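Zona occludens toxin N-terminal domain-containing protein (Neisseria meningitidis MC58, PDB 2R2A) is the N-terminal, P-loop NTPase-like domain of a zonular occludens toxin family membrane protein and probably binds nucleotide, though its precise role is not established. Local coordinates at residues A74-I87 and E111-I124. Residues are numbered along the deposited sequence; the frame is centred on the assembly and turned at random.
Sequences AHDMYEWIKKPENI and ENVQWLNTHRHQGI
The carboxamide of Asn112 ties down helix 77-80 and the residues leading into it with both of its polar atoms. Its OD1 accepts the backbone N-H of Tyr78 at 3.0 Å, the donor standing nearly in line with the side-chain C=O, while ND2 donates to Ala74 O, ahead of the helix, at 3.0 Å along a more bent path (134° at the hydrogen). A water takes a second N-H from ND2, and the backbone carbonyl of Asn112 accepts from Trp100 NE1, so the residue is gripped through side chain and main chain alike. With CG anti to the backbone N (chi1 -153°), the amide is carried out from helix 111-114 toward the backbone of Ala74 and Tyr78.

Beside it, the Tyr78 ring takes Glu111 CB squarely over one face, 3.7 Å from its centroid, in a CH-pi contact; the amide of Asn112 lies at the ring edge. The Trp115 indole lies between Leu116 on one face and Tyr78 CA and Ile81 CG2 on the other. Met77 SE approaches its benzo side obliquely, 3.6 Å from Trp115 CZ2, as a Met-aromatic contact. Further along, Ile81 and Ile124 meet end to end, CG1 of Ile81 lying 3.7 Å from CD1 of Ile124. The Lys82 chain, bent at chi2 and chi4, lays CE 3.9 Å from Gln122 OE1 and brings NZ to 3.5 Å from Trp115 CB.

The contact thus joins helices 77-80 and 111-114, and the loops that follow them, on one side of the central mixed sheet: Met77, Ile81 and Ile124 rest on Val91 of strand 90-93, Trp115 on Ile126 of strand 125-130, and Met77 also reaches Ile57 of strand 55-58.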
# COMPACT_ATOMS: atom_id res chain seq x y z
N ALA A 74 -5.38 -6.48 10.29
CA ALA A 74 -4.18 -5.75 9.92
C ALA A 74 -3.42 -5.33 11.17
O ALA A 74 -2.22 -4.99 11.11
CB ALA A 74 -4.52 -4.51 9.05
N HIS A 75 -4.12 -5.35 12.31
CA HIS A 75 -3.61 -4.73 13.53
C HIS A 75 -2.59 -5.56 14.29
O HIS A 75 -1.80 -4.99 15.05
CB HIS A 75 -4.76 -4.20 14.42
CG HIS A 75 -5.54 -3.12 13.75
ND1 HIS A 75 -5.17 -1.79 13.81
CD2 HIS A 75 -6.63 -3.16 12.95
CE1 HIS A 75 -6.01 -1.06 13.10
NE2 HIS A 75 -6.90 -1.87 12.55
N ASP A 76 -2.56 -6.88 14.07
CA ASP A 76 -1.48 -7.67 14.61
C ASP A 76 -0.65 -8.31 13.50
O ASP A 76 -0.20 -9.44 13.65
CB ASP A 76 -1.99 -8.72 15.61
CG ASP A 76 -3.04 -9.64 15.02
OD1 ASP A 76 -3.35 -9.54 13.81
OD2 ASP A 76 -3.56 -10.47 15.78
N MSE A 77 -0.44 -7.57 12.41
CA MSE A 77 0.37 -8.01 11.28
C MSE A 77 1.78 -8.37 11.75
O MSE A 77 2.39 -9.29 11.22
CB MSE A 77 0.46 -6.92 10.22
CG MSE A 77 1.00 -7.39 8.85
SE MSE A 77 0.94 -5.94 7.55
CE MSE A 77 -0.98 -5.78 7.36
N TYR A 78 2.27 -7.63 12.74
CA TYR A 78 3.58 -7.89 13.29
C TYR A 78 3.72 -9.35 13.77
O TYR A 78 4.82 -9.87 13.81
CB TYR A 78 3.91 -6.90 14.42
CG TYR A 78 3.08 -7.07 15.68
CD1 TYR A 78 1.83 -6.44 15.82
CD2 TYR A 78 3.56 -7.83 16.75
CE1 TYR A 78 1.07 -6.59 16.99
CE2 TYR A 78 2.81 -7.99 17.90
CZ TYR A 78 1.58 -7.38 18.02
OH TYR A 78 0.86 -7.56 19.17
N GLU A 79 2.60 -9.98 14.11
CA GLU A 79 2.59 -11.37 14.57
C GLU A 79 2.59 -12.33 13.38
O GLU A 79 3.60 -12.98 13.10
CB GLU A 79 1.41 -11.65 15.51
CG GLU A 79 1.51 -11.04 16.91
CD GLU A 79 0.46 -11.59 17.89
OE1 GLU A 79 0.34 -11.06 19.02
OE2 GLU A 79 -0.24 -12.57 17.55
N TRP A 80 1.45 -12.43 12.69
CA TRP A 80 1.29 -13.39 11.59
C TRP A 80 2.18 -13.19 10.35
O TRP A 80 2.38 -14.15 9.61
CB TRP A 80 -0.18 -13.49 11.15
CG TRP A 80 -0.87 -12.19 10.80
CD1 TRP A 80 -1.61 -11.41 11.64
CD2 TRP A 80 -0.93 -11.55 9.50
NE1 TRP A 80 -2.11 -10.33 10.97
CE2 TRP A 80 -1.72 -10.38 9.66
CE3 TRP A 80 -0.40 -11.84 8.23
CZ2 TRP A 80 -2.00 -9.51 8.59
CZ3 TRP A 80 -0.67 -10.97 7.17
CH2 TRP A 80 -1.46 -9.81 7.36
N ILE A 81 2.69 -11.98 10.10
CA ILE A 81 3.57 -11.74 8.95
C ILE A 81 4.90 -12.52 9.02
O ILE A 81 5.53 -12.78 7.98
CB ILE A 81 3.80 -10.22 8.64
CG1 ILE A 81 4.08 -10.00 7.15
CG2 ILE A 81 4.97 -9.66 9.42
CD1 ILE A 81 2.86 -10.15 6.21
N LYS A 82 5.30 -12.91 10.24
CA LYS A 82 6.58 -13.59 10.46
C LYS A 82 6.49 -15.11 10.29
O LYS A 82 7.52 -15.82 10.30
CB LYS A 82 7.19 -13.19 11.81
CG LYS A 82 6.97 -11.69 12.07
CD LYS A 82 8.08 -10.99 12.83
CE LYS A 82 7.93 -9.46 12.61
NZ LYS A 82 8.39 -8.63 13.77
N LYS A 83 5.27 -15.61 10.11
CA LYS A 83 5.10 -17.05 9.94
C LYS A 83 5.35 -17.56 8.53
O LYS A 83 4.87 -16.96 7.56
CB LYS A 83 3.77 -17.56 10.54
CG LYS A 83 2.48 -17.18 9.86
CD LYS A 83 1.34 -17.60 10.82
CE LYS A 83 -0.01 -17.04 10.41
NZ LYS A 83 -0.93 -16.89 11.60
N PRO A 84 6.12 -18.67 8.42
CA PRO A 84 6.61 -19.25 7.17
C PRO A 84 5.72 -19.17 5.94
O PRO A 84 6.22 -18.90 4.86
CB PRO A 84 6.86 -20.73 7.54
CG PRO A 84 6.76 -20.82 9.04
CD PRO A 84 6.64 -19.42 9.57
N GLU A 85 4.42 -19.45 6.07
CA GLU A 85 3.54 -19.44 4.90
C GLU A 85 3.40 -18.02 4.34
O GLU A 85 2.98 -17.86 3.19
CB GLU A 85 2.16 -20.00 5.22
CG GLU A 85 1.47 -19.38 6.45
CD GLU A 85 1.62 -20.24 7.70
OE1 GLU A 85 1.90 -21.45 7.60
OE2 GLU A 85 1.44 -19.69 8.80
N ASN A 86 3.77 -17.03 5.15
CA ASN A 86 3.61 -15.61 4.80
C ASN A 86 4.88 -14.83 4.42
O ASN A 86 4.80 -13.66 4.03
CB ASN A 86 2.88 -14.88 5.93
CG ASN A 86 1.49 -15.43 6.17
OD1 ASN A 86 0.84 -15.96 5.27
ND2 ASN A 86 1.02 -15.31 7.40
N ILE A 87 6.05 -15.47 4.52
CA ILE A 87 7.31 -14.83 4.11
C ILE A 87 7.29 -14.54 2.61
O ILE A 87 6.71 -15.30 1.83
CB ILE A 87 8.58 -15.65 4.53
CG1 ILE A 87 8.89 -16.77 3.53
CG2 ILE A 87 8.47 -16.16 5.98
CD1 ILE A 87 9.89 -17.85 4.06
N GLU A 111 3.90 -2.02 18.57
CA GLU A 111 4.48 -3.21 17.98
C GLU A 111 4.18 -3.33 16.48
O GLU A 111 5.04 -3.74 15.71
CB GLU A 111 4.02 -4.45 18.72
CG GLU A 111 4.73 -4.64 20.04
CD GLU A 111 4.59 -6.05 20.53
OE1 GLU A 111 5.15 -6.96 19.88
OE2 GLU A 111 3.91 -6.22 21.56
N ASN A 112 2.96 -2.95 16.08
CA ASN A 112 2.56 -3.03 14.65
C ASN A 112 3.24 -2.00 13.73
O ASN A 112 3.11 -2.06 12.50
CB ASN A 112 1.04 -3.01 14.47
CG ASN A 112 0.61 -3.73 13.19
OD1 ASN A 112 1.11 -4.82 12.89
ND2 ASN A 112 -0.32 -3.14 12.44
N VAL A 113 3.98 -1.08 14.33
CA VAL A 113 4.84 -0.16 13.59
C VAL A 113 6.30 -0.57 13.69
O VAL A 113 7.02 -0.48 12.70
CB VAL A 113 4.67 1.32 14.11
CG1 VAL A 113 5.70 2.29 13.52
CG2 VAL A 113 3.25 1.83 13.87
N GLN A 114 6.75 -1.03 14.88
CA GLN A 114 8.17 -1.33 15.14
C GLN A 114 8.79 -2.27 14.11
O GLN A 114 9.98 -2.17 13.79
CB GLN A 114 8.36 -1.93 16.55
CG GLN A 114 8.04 -0.98 17.69
CD GLN A 114 8.34 -1.51 19.07
OE1 GLN A 114 8.28 -2.72 19.32
NE2 GLN A 114 8.65 -0.61 19.99
N TRP A 115 7.99 -3.22 13.64
CA TRP A 115 8.47 -4.28 12.74
C TRP A 115 8.75 -3.79 11.33
O TRP A 115 9.48 -4.44 10.58
CB TRP A 115 7.48 -5.44 12.70
CG TRP A 115 6.25 -5.17 11.92
CD1 TRP A 115 5.13 -4.54 12.37
CD2 TRP A 115 6.00 -5.51 10.54
NE1 TRP A 115 4.20 -4.45 11.36
CE2 TRP A 115 4.71 -5.03 10.23
CE3 TRP A 115 6.75 -6.14 9.54
CZ2 TRP A 115 4.13 -5.20 8.96
CZ3 TRP A 115 6.18 -6.31 8.28
CH2 TRP A 115 4.87 -5.82 8.00
N LEU A 116 8.18 -2.63 10.97
CA LEU A 116 8.23 -2.16 9.61
C LEU A 116 9.65 -1.92 9.16
O LEU A 116 9.99 -2.20 8.01
CB LEU A 116 7.40 -0.88 9.43
CG LEU A 116 5.89 -1.04 9.56
CD1 LEU A 116 5.22 0.31 9.46
CD2 LEU A 116 5.35 -1.96 8.49
N ASN A 117 10.48 -1.40 10.06
CA ASN A 117 11.82 -1.03 9.64
C ASN A 117 12.67 -2.26 9.33
O ASN A 117 13.72 -2.13 8.72
CB ASN A 117 12.49 -0.10 10.65
CG ASN A 117 13.02 -0.85 11.83
OD1 ASN A 117 14.19 -1.23 11.86
ND2 ASN A 117 12.17 -1.10 12.81
N THR A 118 12.20 -3.44 9.74
CA THR A 118 12.83 -4.71 9.36
C THR A 118 11.97 -5.59 8.43
O THR A 118 12.17 -6.81 8.36
CB THR A 118 13.30 -5.53 10.60
OG1 THR A 118 12.24 -5.66 11.55
CG2 THR A 118 14.50 -4.85 11.25
N HIS A 119 11.06 -4.97 7.69
CA HIS A 119 10.18 -5.67 6.75
C HIS A 119 10.91 -6.44 5.65
O HIS A 119 10.35 -7.38 5.10
CB HIS A 119 9.16 -4.71 6.11
CG HIS A 119 9.73 -3.87 5.01
ND1 HIS A 119 9.60 -4.20 3.68
CD2 HIS A 119 10.45 -2.73 5.04
CE1 HIS A 119 10.21 -3.30 2.94
NE2 HIS A 119 10.73 -2.39 3.74
N ARG A 120 12.13 -6.02 5.30
CA ARG A 120 12.95 -6.71 4.30
C ARG A 120 13.42 -8.09 4.75
O ARG A 120 13.68 -8.96 3.91
CB ARG A 120 14.18 -5.88 3.91
CG ARG A 120 13.87 -4.66 3.07
CD ARG A 120 15.11 -4.20 2.33
NE ARG A 120 14.79 -3.05 1.48
CZ ARG A 120 15.61 -2.54 0.57
NH1 ARG A 120 16.81 -3.06 0.37
NH2 ARG A 120 15.22 -1.50 -0.16
N HIS A 121 13.55 -8.28 6.06
CA HIS A 121 13.94 -9.58 6.64
C HIS A 121 12.92 -10.62 6.22
O HIS A 121 13.29 -11.67 5.73
CB HIS A 121 13.99 -9.52 8.17
CG HIS A 121 15.08 -8.65 8.71
ND1 HIS A 121 15.57 -8.79 9.99
CD2 HIS A 121 15.79 -7.65 8.15
CE1 HIS A 121 16.52 -7.90 10.20
NE2 HIS A 121 16.67 -7.19 9.09
N GLN A 122 11.63 -10.29 6.40
CA GLN A 122 10.53 -11.18 5.98
C GLN A 122 10.23 -11.05 4.47
O GLN A 122 9.30 -11.69 3.97
CB GLN A 122 9.26 -10.95 6.82
CG GLN A 122 9.38 -11.35 8.29
CD GLN A 122 10.07 -10.28 9.16
OE1 GLN A 122 9.70 -9.10 9.14
NE2 GLN A 122 11.06 -10.71 9.93
N GLY A 123 11.06 -10.27 3.76
CA GLY A 123 10.96 -10.05 2.31
C GLY A 123 9.59 -9.52 1.87
O GLY A 123 9.15 -9.84 0.76
N ILE A 124 8.94 -8.73 2.73
CA ILE A 124 7.56 -8.30 2.50
C ILE A 124 7.49 -6.97 1.73
O ILE A 124 7.99 -5.96 2.22
CB ILE A 124 6.78 -8.10 3.83
CG1 ILE A 124 6.85 -9.36 4.72
CG2 ILE A 124 5.35 -7.63 3.57
CD1 ILE A 124 6.16 -10.55 4.11
O HOH W 1 -1.87 -0.96 13.57